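Local atomic coordinates of periplasmic binding protein (PDB entry 4PAG), a protein that probably serves as the solute-binding component of an ABC transporter of the iron/vitamin B12 type and can hold a histidine in its pocket. Residues A[316-319]-A[320-324]; A[294-297]-A[298-301]. One frame throughout, in Å; residues are numbered along the deposited sequence.

Contact 1: residues A[316-319]-A[320-324]; sequences EDLK and TYFKL. With HIS (histidine), chain E.
Leu318 O reaches six residues ahead to accept the amide of the last residue, Leu324 N, at 3.0 Å; at the same oxygen the helical bond from Phe322 N has become weak. The Leu324 donor stands 54° out of the carbonyl plane, because Lys323 takes left-handed backbone angles and folds the chain end back over the helix. Lys323 N also binds Lys319 O, again from well above the carbonyl plane. One turn earlier the pattern is more regular, yet Glu316 O is gripped twice, by Thr320 N at 2.8 Å and by Thr320 OG1 at 2.9 Å. The hydroxyl gets there because OG1 lies beside its own backbone N (chi1 -62°), and a water donates both to it and to Asp317 OD1. Asp317 and Tyr321 run side by side in the same direction, with carboxylate and ring planes 51° apart and CD2 of Tyr321 3.3 Å from Asp317 O. Thr320 CG2 sits over the centre of one ring face, while Phe60 meets the ring edge-to-face. A glycine in place of Tyr321 would probably leave the Thr320 methyl and Phe60 without the ring they pack on. On the far side of the turn, Tyr321 O is 3.0 Å from CD2 of the bound histidine, and the extended Lys323 chain passes over its imidazole, CE lying 3.5 Å from the ligand's CE1. A helix C-terminus ended by a left-handed residue thus forms one wall of the histidine pocket in this periplasmic binding protein.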
ATOM      1  N   GLU A 316      15.801 -18.631   4.302  1.00 31.10           N
ATOM      2  CA  GLU A 316      14.849 -19.041   5.325  1.00 34.55           C
ATOM      3  C   GLU A 316      13.876 -17.904   5.671  1.00 30.93           C
ATOM      4  O   GLU A 316      12.693 -18.156   5.891  1.00 29.68           O
ATOM      5  CB  GLU A 316      15.572 -19.545   6.579  1.00 40.28           C
ATOM      6  CG  GLU A 316      14.667 -20.221   7.604  1.00 49.16           C
ATOM      7  CD  GLU A 316      13.884 -21.404   7.042  1.00 53.36           C
ATOM      8  OE1 GLU A 316      14.403 -22.117   6.153  1.00 59.49           O
ATOM      9  OE2 GLU A 316      12.744 -21.626   7.495  1.00 67.87           O
ATOM     10  N   ASP A 317      14.365 -16.662   5.705  1.00 29.42           N
ATOM     11  CA  ASP A 317      13.495 -15.493   5.912  1.00 27.73           C
ATOM     12  C   ASP A 317      12.445 -15.374   4.822  1.00 23.41           C
ATOM     13  O   ASP A 317      11.297 -15.028   5.099  1.00 24.98           O
ATOM     14  CB  ASP A 317      14.297 -14.182   5.922  1.00 30.50           C
ATOM     15  CG  ASP A 317      15.190 -14.044   7.127  1.00 32.73           C
ATOM     16  OD1 ASP A 317      14.885 -14.658   8.170  1.00 37.13           O
ATOM     17  OD2 ASP A 317      16.200 -13.309   7.026  1.00 31.38           O
ATOM     18  N   LEU A 318      12.850 -15.627   3.580  1.00 19.56           N
ATOM     19  CA  LEU A 318      11.933 -15.519   2.449  1.00 19.92           C
ATOM     20  C   LEU A 318      10.805 -16.529   2.582  1.00 24.93           C
ATOM     21  O   LEU A 318       9.651 -16.224   2.282  1.00 25.84           O
ATOM     22  CB  LEU A 318      12.665 -15.715   1.127  1.00 22.83           C
ATOM     23  CG  LEU A 318      13.604 -14.591   0.687  1.00 26.64           C
ATOM     24  CD1 LEU A 318      14.455 -15.062  -0.483  1.00 29.12           C
ATOM     25  CD2 LEU A 318      12.833 -13.330   0.309  1.00 26.24           C
ATOM     26  N   LYS A 319      11.151 -17.724   3.052  1.00 26.66           N
ATOM     27  CA  LYS A 319      10.173 -18.767   3.304  1.00 29.58           C
ATOM     28  C   LYS A 319       9.266 -18.371   4.464  1.00 28.71           C
ATOM     29  O   LYS A 319       8.047 -18.386   4.332  1.00 32.95           O
ATOM     30  CB  LYS A 319      10.877 -20.091   3.618  1.00 32.63           C
ATOM     31  CG  LYS A 319       9.936 -21.282   3.711  1.00 38.86           C
ATOM     32  CD  LYS A 319      10.655 -22.524   4.219  1.00 44.27           C
ATOM     33  CE  LYS A 319       9.665 -23.598   4.647  1.00 49.48           C
ATOM     34  NZ  LYS A 319       8.883 -24.132   3.496  1.00 51.52           N
ATOM     35  N   THR A 320       9.877 -18.004   5.587  1.00 27.43           N
ATOM     36  CA  THR A 320       9.162 -17.690   6.823  1.00 29.99           C
ATOM     37  C   THR A 320       8.174 -16.542   6.679  1.00 28.01           C
ATOM     38  O   THR A 320       7.014 -16.670   7.047  1.00 27.74           O
ATOM     39  CB  THR A 320      10.154 -17.330   7.950  1.00 32.75           C
ATOM     40  OG1 THR A 320      10.987 -18.459   8.224  1.00 36.11           O
ATOM     41  CG2 THR A 320       9.422 -16.924   9.229  1.00 35.64           C
ATOM     42  N   TYR A 321       8.638 -15.411   6.167  1.00 25.91           N
ATOM     43  CA  TYR A 321       7.791 -14.228   6.084  1.00 25.34           C
ATOM     44  C   TYR A 321       6.922 -14.150   4.831  1.00 26.27           C
ATOM     45  O   TYR A 321       5.846 -13.553   4.877  1.00 29.28           O
ATOM     46  CB  TYR A 321       8.646 -12.968   6.214  1.00 24.52           C
ATOM     47  CG  TYR A 321       9.300 -12.873   7.570  1.00 25.48           C
ATOM     48  CD1 TYR A 321       8.547 -12.579   8.695  1.00 26.73           C
ATOM     49  CD2 TYR A 321      10.661 -13.096   7.732  1.00 27.08           C
ATOM     50  CE1 TYR A 321       9.131 -12.501   9.945  1.00 31.11           C
ATOM     51  CE2 TYR A 321      11.255 -13.020   8.976  1.00 29.85           C
ATOM     52  CZ  TYR A 321      10.486 -12.720  10.080  1.00 34.77           C
ATOM     53  OH  TYR A 321      11.060 -12.636  11.326  1.00 43.55           O
ATOM     54  N   PHE A 322       7.377 -14.742   3.726  1.00 24.64           N
ATOM     55  CA  PHE A 322       6.763 -14.491   2.407  1.00 25.51           C
ATOM     56  C   PHE A 322       6.405 -15.724   1.565  1.00 28.98           C
ATOM     57  O   PHE A 322       5.818 -15.574   0.490  1.00 27.93           O
ATOM     58  CB  PHE A 322       7.682 -13.584   1.583  1.00 22.16           C
ATOM     59  CG  PHE A 322       8.233 -12.420   2.360  1.00 19.18           C
ATOM     60  CD1 PHE A 322       7.379 -11.533   2.980  1.00 18.38           C
ATOM     61  CD2 PHE A 322       9.595 -12.218   2.474  1.00 20.97           C
ATOM     62  CE1 PHE A 322       7.867 -10.462   3.709  1.00 18.15           C
ATOM     63  CE2 PHE A 322      10.098 -11.144   3.198  1.00 20.95           C
ATOM     64  CZ  PHE A 322       9.229 -10.266   3.814  1.00 19.85           C
ATOM     65  N   LYS A 323       6.743 -16.922   2.045  1.00 29.46           N
ATOM     66  CA  LYS A 323       6.530 -18.164   1.294  1.00 30.30           C
ATOM     67  C   LYS A 323       7.179 -18.101  -0.090  1.00 29.48           C
ATOM     68  O   LYS A 323       6.605 -18.538  -1.089  1.00 29.50           O
ATOM     69  CB  LYS A 323       5.036 -18.503   1.181  1.00 34.65           C
ATOM     70  CG  LYS A 323       4.356 -18.819   2.503  1.00 42.09           C
ATOM     71  CD  LYS A 323       2.840 -18.798   2.357  1.00 53.43           C
ATOM     72  CE  LYS A 323       2.125 -18.731   3.702  1.00 60.25           C
ATOM     73  NZ  LYS A 323       0.642 -18.702   3.532  1.00 54.62           N
ATOM     74  N   LEU A 324       8.387 -17.558  -0.134  1.00 29.30           N
ATOM     75  CA  LEU A 324       9.150 -17.464  -1.362  1.00 32.29           C
ATOM     76  C   LEU A 324      10.521 -18.095  -1.148  1.00 39.83           C
ATOM     77  O   LEU A 324      11.306 -18.214  -2.086  1.00 45.16           O
ATOM     78  CB  LEU A 324       9.296 -16.001  -1.780  1.00 30.59           C
ATOM     79  CG  LEU A 324       8.001 -15.260  -2.117  1.00 29.46           C
ATOM     80  CD1 LEU A 324       8.292 -13.788  -2.357  1.00 28.17           C
ATOM     81  CD2 LEU A 324       7.303 -15.865  -3.328  1.00 28.95           C
TER
HETATM   82  N   HIS E 403       1.032 -15.866   7.059  0.50 28.91           N
HETATM   83  CA  HIS E 403       1.109 -14.381   6.995  0.50 25.90           C
HETATM   84  C   HIS E 403      -0.101 -13.750   7.669  0.50 22.60           C
HETATM   85  O   HIS E 403      -1.043 -13.229   7.056  0.50 15.82           O
HETATM   86  CB  HIS E 403       1.232 -13.903   5.553  0.50 24.46           C
HETATM   87  CG  HIS E 403       2.263 -14.642   4.759  0.50 24.82           C
HETATM   88  ND1 HIS E 403       2.168 -14.825   3.396  0.50 21.02           N
HETATM   89  CD2 HIS E 403       3.410 -15.251   5.142  0.50 27.39           C
HETATM   90  CE1 HIS E 403       3.218 -15.504   2.971  0.50 24.88           C
HETATM   91  NE2 HIS E 403       3.987 -15.776   4.010  0.50 28.41           N
HETATM   92  OXT HIS E 403      -0.151 -13.770   8.889  0.50 24.38           O
HETATM   93  O   HOH W   1      13.416 -16.867   9.398  1.00 42.45           O

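Contact 2: residues A[294-297]-A[298-301]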
ATOM      1  N   PRO A 294       8.645 -12.922 -16.280  1.00 18.84           N
ATOM      2  CA  PRO A 294      10.036 -13.168 -16.647  1.00 21.05           C
ATOM      3  C   PRO A 294      11.105 -12.853 -15.593  1.00 20.56           C
ATOM      4  O   PRO A 294      12.282 -13.051 -15.870  1.00 23.71           O
ATOM      5  CB  PRO A 294      10.220 -12.242 -17.851  1.00 21.64           C
ATOM      6  CG  PRO A 294       9.402 -11.064 -17.495  1.00 22.25           C
ATOM      7  CD  PRO A 294       8.203 -11.596 -16.748  1.00 19.20           C
ATOM      8  N   TYR A 295      10.723 -12.370 -14.414  1.00 19.67           N
ATOM      9  CA  TYR A 295      11.701 -12.004 -13.381  1.00 19.58           C
ATOM     10  C   TYR A 295      11.765 -13.043 -12.269  1.00 18.65           C
ATOM     11  O   TYR A 295      10.933 -13.947 -12.202  1.00 18.47           O
ATOM     12  CB  TYR A 295      11.377 -10.615 -12.815  1.00 18.82           C
ATOM     13  CG  TYR A 295      11.334  -9.567 -13.901  1.00 20.00           C
ATOM     14  CD1 TYR A 295      12.509  -9.149 -14.532  1.00 22.10           C
ATOM     15  CD2 TYR A 295      10.127  -9.023 -14.332  1.00 19.52           C
ATOM     16  CE1 TYR A 295      12.482  -8.202 -15.551  1.00 21.87           C
ATOM     17  CE2 TYR A 295      10.091  -8.081 -15.351  1.00 22.11           C
ATOM     18  CZ  TYR A 295      11.271  -7.678 -15.952  1.00 21.69           C
ATOM     19  OH  TYR A 295      11.234  -6.754 -16.955  1.00 25.43           O
ATOM     20  N   LYS A 296      12.779 -12.921 -11.417  1.00 18.44           N
ATOM     21  CA  LYS A 296      12.917 -13.773 -10.244  1.00 19.29           C
ATOM     22  C   LYS A 296      12.403 -12.989  -9.046  1.00 17.76           C
ATOM     23  O   LYS A 296      13.065 -12.069  -8.554  1.00 19.89           O
ATOM     24  CB  LYS A 296      14.373 -14.203 -10.068  1.00 21.42           C
ATOM     25  CG  LYS A 296      14.862 -15.044 -11.246  1.00 26.83           C
ATOM     26  CD  LYS A 296      16.297 -14.743 -11.653  1.00 31.82           C
ATOM     27  CE  LYS A 296      17.293 -15.729 -11.067  1.00 37.01           C
ATOM     28  NZ  LYS A 296      18.550 -15.766 -11.870  1.00 37.82           N
ATOM     29  N   ILE A 297      11.200 -13.336  -8.610  1.00 17.21           N
ATOM     30  CA  ILE A 297      10.504 -12.572  -7.583  1.00 17.13           C
ATOM     31  C   ILE A 297      11.294 -12.539  -6.280  1.00 16.87           C
ATOM     32  O   ILE A 297      11.396 -11.484  -5.648  1.00 15.74           O
ATOM     33  CB  ILE A 297       9.039 -13.065  -7.382  1.00 17.49           C
ATOM     34  CG1 ILE A 297       8.270 -12.127  -6.450  1.00 17.74           C
ATOM     35  CG2 ILE A 297       8.977 -14.502  -6.869  1.00 18.25           C
ATOM     36  CD1 ILE A 297       8.143 -10.714  -6.978  1.00 16.96           C
ATOM     37  N   GLU A 298      11.892 -13.666  -5.900  1.00 16.18           N
ATOM     38  CA  GLU A 298      12.687 -13.711  -4.668  1.00 18.35           C
ATOM     39  C   GLU A 298      13.862 -12.721  -4.687  1.00 19.04           C
ATOM     40  O   GLU A 298      14.203 -12.158  -3.651  1.00 18.62           O
ATOM     41  CB  GLU A 298      13.158 -15.138  -4.334  1.00 21.15           C
ATOM     42  CG  GLU A 298      14.150 -15.760  -5.316  1.00 24.96           C
ATOM     43  CD  GLU A 298      13.510 -16.358  -6.576  1.00 28.68           C
ATOM     44  OE1 GLU A 298      12.273 -16.260  -6.775  1.00 22.42           O
ATOM     45  OE2 GLU A 298      14.263 -16.939  -7.384  1.00 37.55           O
ATOM     46  N   ASP A 299      14.463 -12.496  -5.859  1.00 19.78           N
ATOM     47  CA  ASP A 299      15.546 -11.512  -5.990  1.00 18.79           C
ATOM     48  C   ASP A 299      15.041 -10.068  -5.915  1.00 17.77           C
ATOM     49  O   ASP A 299      15.718  -9.204  -5.370  1.00 17.56           O
ATOM     50  CB  ASP A 299      16.323 -11.729  -7.290  1.00 20.24           C
ATOM     51  CG  ASP A 299      17.110 -13.027  -7.294  1.00 25.42           C
ATOM     52  OD1 ASP A 299      17.216 -13.687  -6.233  1.00 27.71           O
ATOM     53  OD2 ASP A 299      17.638 -13.387  -8.368  1.00 32.40           O
ATOM     54  N   LYS A 300      13.867  -9.807  -6.478  1.00 17.01           N
ATOM     55  CA  LYS A 300      13.219  -8.494  -6.318  1.00 17.17           C
ATOM     56  C   LYS A 300      12.884  -8.190  -4.855  1.00 15.96           C
ATOM     57  O   LYS A 300      13.104  -7.074  -4.386  1.00 16.01           O
ATOM     58  CB  LYS A 300      11.961  -8.402  -7.170  1.00 16.96           C
ATOM     59  CG  LYS A 300      12.268  -8.329  -8.651  1.00 18.62           C
ATOM     60  CD  LYS A 300      11.103  -7.779  -9.455  1.00 20.45           C
ATOM     61  CE  LYS A 300      11.556  -7.315 -10.828  1.00 21.76           C
ATOM     62  NZ  LYS A 300      12.345  -6.057 -10.749  1.00 25.11           N
ATOM     63  N   VAL A 301      12.374  -9.183  -4.135  1.00 16.20           N
ATOM     64  CA  VAL A 301      12.105  -9.010  -2.706  1.00 16.14           C
ATOM     65  C   VAL A 301      13.396  -8.624  -1.983  1.00 15.52           C
ATOM     66  O   VAL A 301      13.418  -7.671  -1.202  1.00 15.40           O
ATOM     67  CB  VAL A 301      11.489 -10.277  -2.055  1.00 15.83           C
ATOM     68  CG1 VAL A 301      11.218 -10.045  -0.575  1.00 16.55           C
ATOM     69  CG2 VAL A 301      10.196 -10.682  -2.751  1.00 16.65           C
TER
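Lys300 folds back over the residues that precede its helix, and each part of its stem has a different neighbour. CB lies 3.5 Å from Ile297 O. CG, turned beside the backbone N (chi1 -70°), comes 3.8 Å from Lys296 O, the carbonyl that also receives Lys300 N at 3.2 Å in the first regular turn. Farther along, CE crosses Tyr295 at a slant, 3.8 Å from its CG, and the chain then bends at chi4. NZ ends 5.0 Å from the Tyr295 ring centroid, a distance at which any cation-pi attraction is weak; its firm partner is the carboxylate of Glu157, on helix 141-163, with the Tyr154 ring also nearby. Val301 N closes the next helical bond, to Ile297 O at 2.9 Å. On another side of the turn, Lys296 and Asp299 lie alongside each other, their charged atoms NZ and OD2 4.3 Å apart, beyond a salt bridge. Acidic Glu298 and Asp299 in this first turn are probably favoured by the helix dipole. The buried lysine therefore spends its carbon chain on carbonyls and an aromatic ring, while its ammonium charge is balanced by a carboxylate from a different helix.

In the fold
From the N terminus the chain leaves helix 277-288 and enters contact 2, which forms the opening turn of helix 297-309; contact 1 follows at the close of helix 315-322, where the chain itself ends. Each is a local turn that closes no long loop, and they stand in series, neither nesting nor crossing. In space they nevertheless meet: Val301 of contact 2 packs against Leu318, Phe322 and Leu324 of contact 1, with Leu324 CD1 3.7 Å from Val301 CG2. The start of one helix is thereby joined to the end of the next. Contact 2 also reaches helix 141-163, while contact 1 faces the ligand pocket.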